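Local coordinates for hypothetical protein (Lactobacillus plantarum, PDB 2IAY) that is of unknown function but probably plays a part in amino-acid metabolism, with a fold proposed to be new, at residues D11-T16 and N84-D89; S20-K25 and E107-T112; R45-T50 and E96-I101. All blocks are in the same frame, centred on the assembly; numbering follows the deposited sequence.

Interaction 1: D11-T16 and N84-D89; sequences DGDTKT and NIFKND
D11 lies flank to flank with N84, D11 CB 4.2 Å from N84 CB, while its carboxylate forms a salt bridge with R82. Its carbonyl does the joining: a water donates to D11 O over 2.7 Å and accepts from I85 N, linking the two loops through solvent. D11 O also sits at the edge of the F86 ring, in its plane, 3.3 Å from F86 CD2.

At G12 the lack of a side chain is what lets the loops close. N84 ND2 packs 3.4 Å from G12 CA, and a beta carbon there would clash with N84 OD1; with phi at 83° it would also crowd D11 O. CG of N84 stands opposite the backbone N (chi1 -177°), which brings OD1 back to its own chain, where it accepts from F86 N in the carbonyl plane and from K87 N above that plane. With an alanine at N84, the amides of F86 and K87 would probably be left without their shared acceptor and the turn carrying the F86 ring freer to shift.

D13 then stacks its carboxylate on that ring, the planes 18° apart and D13 CG 3.4 Å above the F86 ring plane, offset toward the rim. D13 CB adds a CH-pi contact, 3.9 Å from the F86 ring centroid, and I85 CG1 takes the opposite face. D13 OD1 accepts from K15 N and pairs with R99.

Both loops are thus shaped by Asx turns, at D13 and N84, with an aromatic ring held between carboxylate and aliphatic chain where they meet beside helix 92-107.

Interaction 2: S20-K25 and E107-T112; sequences SPTVKK and ERDILT
The carboxylate of D109 is gripped by three side chains of the 20-25 loop. T22 OG1 donates to D109 OD2 over 2.6 Å on the syn lone pair, and K24 NZ reaches the same oxygen at 2.9 Å in a salt bridge, its chain bent at the last two torsions. S20 OG donates to D109 OD1 at 2.7 Å, from above the carboxylate plane. With CG of D109 anti to its backbone N (chi1 -172°), the group extends from its own loop into this cluster of donors, which probably stabilises its negative charge. S20 OG is itself held as an acceptor by T22 N, and K24 NZ has a second partner in T22 O.

Backbone links come next. S20 N donates almost straight to I110 O, 2.9 Å at 175°, and a water bridges D109 O to K24 N. Apolar contact is modest: V23 CG2 touches I110 CG1 at 4.3 Å, and both side chains also lean on L28 of helix 25-30.

The S20-I110 bond keeps the register of T18 with T112, so it extends the antiparallel pairing of strands 17-19 and 111-113. Just beyond, an ST turn at S20 and a type I beta turn from S20 to V23 lead the chain away from the pair, and they present the hydroxyls of S20 and T22 to D109.

Interaction 3: R45-T50 and E96-I101; sequences RSLDPT and EQLRYI. With GOL (glycerol), chain C.
L47 and Q97 mark the closest backbone approach, their CA atoms 6.6 Å apart, where strand 45-47 runs nearly antiparallel to helix 96-101. The axes of these short segments lie 9.1 Å apart at 151°.

Q97 spans the gap as a straight arm: CG lies anti to the backbone N (chi1 -174°) and the chain stays extended. Q97 OE1 accepts from D48 N, 3.0 Å at 159°, so a helix side chain takes up the backbone amide of D48. Across the stem of this arm lies L47, whose CD2 rests 3.8 Å from Q97 CG. The other branch meets the helix deeper in, L47 CD1 touching L98 CD1 at 4.2 Å. One turn further along the helix, I101 CD1 fits against both R45 CB (3.8 Å) and L47 CD2 (3.9 Å). S46 turns from the helix instead, and S46 N donates to O3 of a glycerol, probably a crystallisation additive, at 2.9 Å.

The apolar layer continues into the sheet: strand 57-63, hydrogen-bonded alongside, brings L59 against L98 and I101, and F57 against L47. Helix 92-107 therefore packs lengthwise on neighbouring strands 41-47 and 57-63 of the four-stranded antiparallel sheet.

In the fold
Helix 92-107 ties the set together: interaction 1 lies beside it, interaction 2 begins at its C-terminal end, and interaction 3 presses it on the four-stranded sheet. Interactions 1 and 3 meet directly, R99 pairing with D13 and packing on F86, and I85 touching L98. Interaction 2 stands apart, its centre more than 20 Å from the centres of the others, at one end of the three-stranded sheet whose strand 17-19 follows 11-16. All three are partly buried, yet their chemistry differs. The loops of interaction 1 join by a carboxylate stacked on a ring, and by water, interaction 2 concentrates charge and hydroxyls on one carboxylate, and interaction 3 rests mainly on aliphatic packing edged by an amide bond.

Interaction 1: D11-T16 and N84-D89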
loop_
_atom_site.group_PDB
_atom_site.type_symbol
_atom_site.label_atom_id
_atom_site.label_comp_id
_atom_site.label_asym_id
_atom_site.label_seq_id
_atom_site.Cartn_x
_atom_site.Cartn_y
_atom_site.Cartn_z
ATOM N N ASP A 11 5.878 -5.129 6.881
ATOM C CA ASP A 11 6.557 -5.498 8.096
ATOM C C ASP A 11 5.582 -6.188 9.038
ATOM O O ASP A 11 4.501 -5.673 9.375
ATOM C CB ASP A 11 7.141 -4.239 8.790
ATOM C CG ASP A 11 8.320 -3.655 8.095
ATOM O OD1 ASP A 11 8.885 -4.254 7.168
ATOM O OD2 ASP A 11 8.804 -2.609 8.569
ATOM N N GLY A 12 5.968 -7.382 9.485
ATOM C CA GLY A 12 5.147 -8.117 10.395
ATOM C C GLY A 12 4.016 -8.936 9.821
ATOM O O GLY A 12 3.369 -9.692 10.525
ATOM N N ASP A 13 3.717 -8.743 8.563
ATOM C CA ASP A 13 2.559 -9.396 7.999
ATOM C C ASP A 13 2.825 -10.879 7.745
ATOM O O ASP A 13 3.962 -11.287 7.516
ATOM C CB ASP A 13 2.180 -8.639 6.707
ATOM C CG ASP A 13 0.715 -8.796 6.300
ATOM O OD1 ASP A 13 0.004 -9.735 6.763
ATOM O OD2 ASP A 13 0.260 -7.993 5.418
ATOM N N THR A 14 1.761 -11.664 7.724
ATOM C CA THR A 14 1.836 -13.058 7.292
ATOM C C THR A 14 1.482 -13.235 5.805
ATOM O O THR A 14 1.759 -14.258 5.201
ATOM C CB THR A 14 0.944 -13.945 8.151
ATOM O OG1 THR A 14 -0.415 -13.602 7.910
ATOM C CG2 THR A 14 1.343 -13.801 9.639
ATOM N N LYS A 15 0.907 -12.216 5.180
ATOM C CA LYS A 15 0.529 -12.257 3.771
ATOM C C LYS A 15 1.561 -11.510 2.945
ATOM O O LYS A 15 2.097 -10.533 3.405
ATOM C CB LYS A 15 -0.822 -11.509 3.557
ATOM C CG LYS A 15 -1.936 -12.189 4.240
ATOM C CD LYS A 15 -3.253 -11.593 3.900
ATOM C CE LYS A 15 -4.223 -12.208 4.894
ATOM N NZ LYS A 15 -5.599 -12.240 4.515
ATOM N N THR A 16 1.746 -11.944 1.713
ATOM C CA THR A 16 2.534 -11.249 0.702
ATOM C C THR A 16 1.566 -10.771 -0.387
ATOM O O THR A 16 0.675 -11.534 -0.794
ATOM C CB THR A 16 3.636 -12.202 0.157
ATOM O OG1 THR A 16 4.596 -12.443 1.186
ATOM C CG2 THR A 16 4.387 -11.628 -0.992
ATOM N N ASN A 84 5.436 -1.525 12.076
ATOM C CA ASN A 84 4.948 -2.911 12.020
ATOM C C ASN A 84 3.611 -2.926 12.715
ATOM O O ASN A 84 3.537 -2.825 13.934
ATOM C CB ASN A 84 5.951 -3.830 12.749
ATOM C CG ASN A 84 5.596 -5.309 12.691
ATOM O OD1 ASN A 84 4.425 -5.669 12.657
ATOM N ND2 ASN A 84 6.613 -6.176 12.771
ATOM N N ILE A 85 2.537 -2.988 11.924
ATOM C CA ILE A 85 1.202 -2.922 12.508
ATOM C C ILE A 85 0.669 -4.298 12.903
ATOM O O ILE A 85 -0.456 -4.378 13.419
ATOM C CB ILE A 85 0.229 -2.123 11.554
ATOM C CG1 ILE A 85 -0.207 -2.937 10.367
ATOM C CG2 ILE A 85 0.824 -0.794 11.090
ATOM C CD1 ILE A 85 -1.397 -2.295 9.600
ATOM N N PHE A 86 1.391 -5.379 12.604
ATOM C CA PHE A 86 0.883 -6.776 12.800
ATOM C C PHE A 86 1.410 -7.517 14.011
ATOM O O PHE A 86 0.712 -8.383 14.559
ATOM C CB PHE A 86 1.219 -7.636 11.586
ATOM C CG PHE A 86 0.582 -7.154 10.350
ATOM C CD1 PHE A 86 -0.729 -7.467 10.071
ATOM C CD2 PHE A 86 1.244 -6.309 9.495
ATOM C CE1 PHE A 86 -1.282 -7.037 8.932
ATOM C CE2 PHE A 86 0.655 -5.862 8.374
ATOM C CZ PHE A 86 -0.625 -6.217 8.089
ATOM N N LYS A 87 2.656 -7.219 14.366
ATOM C CA LYS A 87 3.349 -7.885 15.481
ATOM C C LYS A 87 2.496 -7.962 16.733
ATOM O O LYS A 87 2.020 -6.924 17.215
ATOM C CB LYS A 87 4.624 -7.118 15.817
ATOM N N ASN A 88 2.289 -9.199 17.221
ATOM C CA ASN A 88 1.487 -9.497 18.406
ATOM C C ASN A 88 0.054 -8.983 18.329
ATOM O O ASN A 88 -0.637 -8.852 19.341
ATOM C CB ASN A 88 2.191 -8.958 19.637
ATOM C CG ASN A 88 3.505 -9.634 19.892
ATOM O OD1 ASN A 88 3.662 -10.843 19.688
ATOM N ND2 ASN A 88 4.469 -8.847 20.306
ATOM N N ASP A 89 -0.406 -8.725 17.108
ATOM C CA ASP A 89 -1.771 -8.239 16.881
ATOM C C ASP A 89 -2.096 -7.026 17.730
ATOM O O ASP A 89 -3.207 -6.870 18.219
ATOM C CB ASP A 89 -2.779 -9.357 17.122
ATOM C CG ASP A 89 -4.031 -9.209 16.297
ATOM O OD1 ASP A 89 -3.995 -8.505 15.252
ATOM O OD2 ASP A 89 -5.034 -9.857 16.634
HETATM O O HOH W 1 3.033 -3.365 9.126
#

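Interaction 2: S20-K25 and E107-T112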
loop_
_atom_site.group_PDB
_atom_site.type_symbol
_atom_site.label_atom_id
_atom_site.label_comp_id
_atom_site.label_asym_id
_atom_site.label_seq_id
_atom_site.Cartn_x
_atom_site.Cartn_y
_atom_site.Cartn_z
ATOM N N SER A 20 -0.433 -7.286 -9.892
ATOM C CA SER A 20 -1.035 -7.981 -10.998
ATOM C C SER A 20 -0.228 -7.765 -12.257
ATOM O O SER A 20 0.083 -6.635 -12.606
ATOM C CB SER A 20 -2.453 -7.533 -11.261
ATOM O OG SER A 20 -2.860 -8.110 -12.485
ATOM N N PRO A 21 0.037 -8.848 -13.031
ATOM C CA PRO A 21 0.739 -8.708 -14.295
ATOM C C PRO A 21 -0.110 -8.021 -15.375
ATOM O O PRO A 21 0.404 -7.738 -16.444
ATOM C CB PRO A 21 1.074 -10.146 -14.678
ATOM C CG PRO A 21 0.021 -10.958 -14.046
ATOM C CD PRO A 21 -0.250 -10.256 -12.718
ATOM N N THR A 22 -1.381 -7.783 -15.071
ATOM C CA THR A 22 -2.306 -7.132 -15.988
ATOM C C THR A 22 -2.808 -5.805 -15.449
ATOM O O THR A 22 -3.797 -5.273 -15.954
ATOM C CB THR A 22 -3.493 -8.064 -16.319
ATOM O OG1 THR A 22 -4.143 -8.504 -15.116
ATOM C CG2 THR A 22 -3.000 -9.264 -17.079
ATOM N N VAL A 23 -2.089 -5.216 -14.496
ATOM C CA VAL A 23 -2.481 -3.944 -13.898
ATOM C C VAL A 23 -2.592 -2.848 -14.969
ATOM O O VAL A 23 -1.750 -2.732 -15.847
ATOM C CB VAL A 23 -1.533 -3.571 -12.764
ATOM C CG1 VAL A 23 -0.119 -3.207 -13.262
ATOM C CG2 VAL A 23 -2.091 -2.433 -11.943
ATOM N N LYS A 24 -3.595 -2.007 -14.827
ATOM C CA LYS A 24 -3.908 -0.989 -15.825
ATOM C C LYS A 24 -3.795 0.399 -15.223
ATOM O O LYS A 24 -4.311 0.696 -14.150
ATOM C CB LYS A 24 -5.319 -1.194 -16.382
ATOM C CG LYS A 24 -5.446 -2.523 -17.164
ATOM C CD LYS A 24 -6.894 -2.976 -17.350
ATOM C CE LYS A 24 -7.063 -4.496 -17.310
ATOM N NZ LYS A 24 -6.837 -4.990 -15.939
ATOM N N LYS A 25 -3.201 1.305 -16.017
ATOM C CA LYS A 25 -3.114 2.741 -15.713
ATOM C C LYS A 25 -4.459 3.293 -15.274
ATOM O O LYS A 25 -4.555 3.954 -14.231
ATOM C CB LYS A 25 -2.635 3.488 -16.998
ATOM C CG LYS A 25 -2.718 4.996 -16.926
ATOM C CD LYS A 25 -2.508 5.672 -18.278
ATOM C CE LYS A 25 -2.578 7.172 -18.116
ATOM N NZ LYS A 25 -2.293 7.843 -19.388
ATOM N N GLU A 107 -9.910 -6.707 -5.615
ATOM C CA GLU A 107 -11.123 -6.802 -6.448
ATOM C C GLU A 107 -11.032 -6.137 -7.815
ATOM O O GLU A 107 -11.774 -6.485 -8.730
ATOM C CB GLU A 107 -12.290 -6.218 -5.667
ATOM C CG GLU A 107 -12.683 -7.129 -4.474
ATOM C CD GLU A 107 -12.779 -8.629 -4.807
ATOM O OE1 GLU A 107 -13.514 -8.987 -5.748
ATOM O OE2 GLU A 107 -12.094 -9.453 -4.133
ATOM N N ARG A 108 -10.075 -5.235 -7.967
ATOM C CA ARG A 108 -9.920 -4.464 -9.200
ATOM C C ARG A 108 -8.623 -4.782 -9.951
ATOM O O ARG A 108 -8.176 -4.019 -10.773
ATOM C CB ARG A 108 -10.095 -2.974 -8.921
ATOM C CG ARG A 108 -11.405 -2.638 -8.206
ATOM C CD ARG A 108 -12.612 -2.658 -9.124
ATOM N NE ARG A 108 -12.577 -1.500 -10.004
ATOM C CZ ARG A 108 -12.285 -1.516 -11.306
ATOM N NH1 ARG A 108 -12.091 -2.653 -11.998
ATOM N NH2 ARG A 108 -12.225 -0.367 -11.941
ATOM N N ASP A 109 -8.029 -5.955 -9.695
ATOM C CA ASP A 109 -6.887 -6.424 -10.494
ATOM C C ASP A 109 -5.668 -5.528 -10.385
ATOM O O ASP A 109 -4.971 -5.306 -11.368
ATOM C CB ASP A 109 -7.277 -6.687 -11.970
ATOM C CG ASP A 109 -6.183 -7.352 -12.807
ATOM O OD1 ASP A 109 -5.511 -8.262 -12.309
ATOM O OD2 ASP A 109 -5.995 -6.985 -13.996
ATOM N N ILE A 110 -5.392 -5.059 -9.167
ATOM C CA ILE A 110 -4.162 -4.339 -8.880
ATOM C C ILE A 110 -3.180 -5.219 -8.127
ATOM O O ILE A 110 -1.998 -5.282 -8.506
ATOM C CB ILE A 110 -4.429 -2.991 -8.157
ATOM C CG1 ILE A 110 -5.269 -2.050 -9.082
ATOM C CG2 ILE A 110 -3.122 -2.350 -7.695
ATOM C CD1 ILE A 110 -5.870 -0.855 -8.385
ATOM N N LEU A 111 -3.663 -5.878 -7.075
ATOM C CA LEU A 111 -2.855 -6.791 -6.251
ATOM C C LEU A 111 -3.538 -8.147 -6.169
ATOM O O LEU A 111 -4.770 -8.220 -6.243
ATOM C CB LEU A 111 -2.701 -6.262 -4.818
ATOM C CG LEU A 111 -1.979 -4.926 -4.650
ATOM C CD1 LEU A 111 -1.976 -4.535 -3.157
ATOM C CD2 LEU A 111 -0.545 -4.995 -5.214
ATOM N N THR A 112 -2.739 -9.170 -5.926
ATOM C CA THR A 112 -3.232 -10.478 -5.467
ATOM C C THR A 112 -2.471 -10.875 -4.210
ATOM O O THR A 112 -1.485 -10.254 -3.849
ATOM C CB THR A 112 -3.095 -11.547 -6.525
ATOM O OG1 THR A 112 -1.709 -11.736 -6.819
ATOM C CG2 THR A 112 -3.895 -11.205 -7.757
HETATM O O HOH W 2 -5.801 -3.291 -13.262
#

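Interaction 3: R45-T50 and E96-I101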
loop_
_atom_site.group_PDB
_atom_site.type_symbol
_atom_site.label_atom_id
_atom_site.label_comp_id
_atom_site.label_asym_id
_atom_site.label_seq_id
_atom_site.Cartn_x
_atom_site.Cartn_y
_atom_site.Cartn_z
ATOM N N ARG A 45 -2.690 6.470 2.339
ATOM C CA ARG A 45 -3.827 6.594 3.255
ATOM C C ARG A 45 -3.397 6.576 4.699
ATOM O O ARG A 45 -2.560 5.783 5.080
ATOM C CB ARG A 45 -4.849 5.473 3.066
ATOM C CG ARG A 45 -5.643 5.534 1.761
ATOM C CD ARG A 45 -6.634 6.691 1.741
ATOM N NE ARG A 45 -7.410 6.701 0.517
ATOM C CZ ARG A 45 -7.076 7.298 -0.624
ATOM N NH1 ARG A 45 -5.925 7.934 -0.771
ATOM N NH2 ARG A 45 -7.916 7.248 -1.660
ATOM N N SER A 46 -4.001 7.453 5.486
ATOM C CA SER A 46 -3.914 7.399 6.933
ATOM C C SER A 46 -4.620 6.177 7.483
ATOM O O SER A 46 -5.604 5.719 6.940
ATOM C CB SER A 46 -4.543 8.624 7.514
ATOM O OG SER A 46 -3.731 9.705 7.192
ATOM N N LEU A 47 -4.082 5.641 8.554
ATOM C CA LEU A 47 -4.673 4.564 9.309
ATOM C C LEU A 47 -4.834 4.975 10.772
ATOM O O LEU A 47 -3.889 5.443 11.434
ATOM C CB LEU A 47 -3.817 3.304 9.254
ATOM C CG LEU A 47 -3.463 2.775 7.866
ATOM C CD1 LEU A 47 -2.491 1.602 7.990
ATOM C CD2 LEU A 47 -4.715 2.390 7.048
ATOM N N ASP A 48 -6.050 4.743 11.286
ATOM C CA ASP A 48 -6.359 4.857 12.717
ATOM C C ASP A 48 -5.893 6.165 13.363
ATOM O O ASP A 48 -5.160 6.151 14.336
ATOM C CB ASP A 48 -5.792 3.631 13.472
ATOM C CG ASP A 48 -6.342 3.473 14.881
ATOM O OD1 ASP A 48 -7.381 4.091 15.186
ATOM O OD2 ASP A 48 -5.704 2.743 15.664
ATOM N N PRO A 49 -6.367 7.301 12.862
ATOM C CA PRO A 49 -6.021 8.575 13.516
ATOM C C PRO A 49 -6.774 8.801 14.808
ATOM O O PRO A 49 -7.912 8.289 14.990
ATOM C CB PRO A 49 -6.421 9.612 12.469
ATOM C CG PRO A 49 -7.583 8.972 11.777
ATOM C CD PRO A 49 -7.186 7.514 11.660
ATOM N N THR A 50 -6.187 9.591 15.709
ATOM C CA THR A 50 -6.867 10.012 16.885
ATOM C C THR A 50 -7.570 11.370 16.720
ATOM O O THR A 50 -8.447 11.667 17.497
ATOM C CB THR A 50 -5.916 10.063 18.096
ATOM O OG1 THR A 50 -4.749 10.801 17.715
ATOM C CG2 THR A 50 -5.532 8.636 18.553
ATOM N N GLU A 96 -7.456 -3.786 10.245
ATOM C CA GLU A 96 -8.733 -3.887 9.538
ATOM C C GLU A 96 -8.878 -2.829 8.454
ATOM O O GLU A 96 -9.380 -3.122 7.344
ATOM C CB GLU A 96 -9.903 -3.805 10.503
ATOM C CG GLU A 96 -10.071 -5.091 11.329
ATOM C CD GLU A 96 -10.119 -6.333 10.413
ATOM O OE1 GLU A 96 -11.023 -6.473 9.552
ATOM O OE2 GLU A 96 -9.167 -7.156 10.479
ATOM N N GLN A 97 -8.455 -1.599 8.743
ATOM C CA GLN A 97 -8.555 -0.526 7.762
ATOM C C GLN A 97 -7.634 -0.807 6.578
ATOM O O GLN A 97 -8.004 -0.615 5.425
ATOM C CB GLN A 97 -8.252 0.820 8.440
ATOM C CG GLN A 97 -8.471 2.008 7.534
ATOM C CD GLN A 97 -8.213 3.316 8.211
ATOM O OE1 GLN A 97 -7.859 3.352 9.391
ATOM N NE2 GLN A 97 -8.302 4.385 7.442
ATOM N N LEU A 98 -6.409 -1.210 6.863
ATOM C CA LEU A 98 -5.473 -1.585 5.793
ATOM C C LEU A 98 -6.034 -2.675 4.905
ATOM O O LEU A 98 -6.001 -2.609 3.686
ATOM C CB LEU A 98 -4.139 -1.988 6.423
ATOM C CG LEU A 98 -3.080 -2.486 5.428
ATOM C CD1 LEU A 98 -1.648 -1.902 5.759
ATOM C CD2 LEU A 98 -3.050 -3.963 5.282
ATOM N N ARG A 99 -6.563 -3.711 5.538
ATOM C CA ARG A 99 -7.146 -4.801 4.752
ATOM C C ARG A 99 -8.328 -4.371 3.901
ATOM O O ARG A 99 -8.511 -4.838 2.782
ATOM C CB ARG A 99 -7.534 -5.957 5.658
ATOM C CG ARG A 99 -6.372 -6.750 6.260
ATOM C CD ARG A 99 -5.487 -7.420 5.218
ATOM N NE ARG A 99 -4.651 -8.421 5.908
ATOM C CZ ARG A 99 -3.331 -8.469 5.975
ATOM N NH1 ARG A 99 -2.590 -7.698 5.215
ATOM N NH2 ARG A 99 -2.752 -9.300 6.832
ATOM N N TYR A 100 -9.149 -3.466 4.429
ATOM C CA TYR A 100 -10.267 -2.915 3.692
ATOM C C TYR A 100 -9.795 -2.181 2.434
ATOM O O TYR A 100 -10.349 -2.355 1.367
ATOM C CB TYR A 100 -11.066 -1.978 4.646
ATOM C CG TYR A 100 -12.336 -1.436 4.036
ATOM C CD1 TYR A 100 -12.336 -0.312 3.243
ATOM C CD2 TYR A 100 -13.530 -2.119 4.202
ATOM C CE1 TYR A 100 -13.541 0.142 2.649
ATOM C CE2 TYR A 100 -14.710 -1.677 3.660
ATOM C CZ TYR A 100 -14.704 -0.568 2.887
ATOM O OH TYR A 100 -15.883 -0.159 2.342
ATOM N N ILE A 101 -8.780 -1.338 2.591
ATOM C CA ILE A 101 -8.223 -0.603 1.492
ATOM C C ILE A 101 -7.687 -1.561 0.433
ATOM O O ILE A 101 -7.953 -1.427 -0.776
ATOM C CB ILE A 101 -7.114 0.384 1.987
ATOM C CG1 ILE A 101 -7.720 1.489 2.853
ATOM C CG2 ILE A 101 -6.346 0.972 0.797
ATOM C CD1 ILE A 101 -6.703 2.201 3.749
HETATM C C1 GOL C . -2.973 11.742 2.538
HETATM C C2 GOL C . -3.480 10.594 3.414
HETATM O O2 GOL C . -3.001 10.788 4.717
HETATM C C3 GOL C . -4.998 10.491 3.340
HETATM O O3 GOL C . -5.582 9.515 4.192
#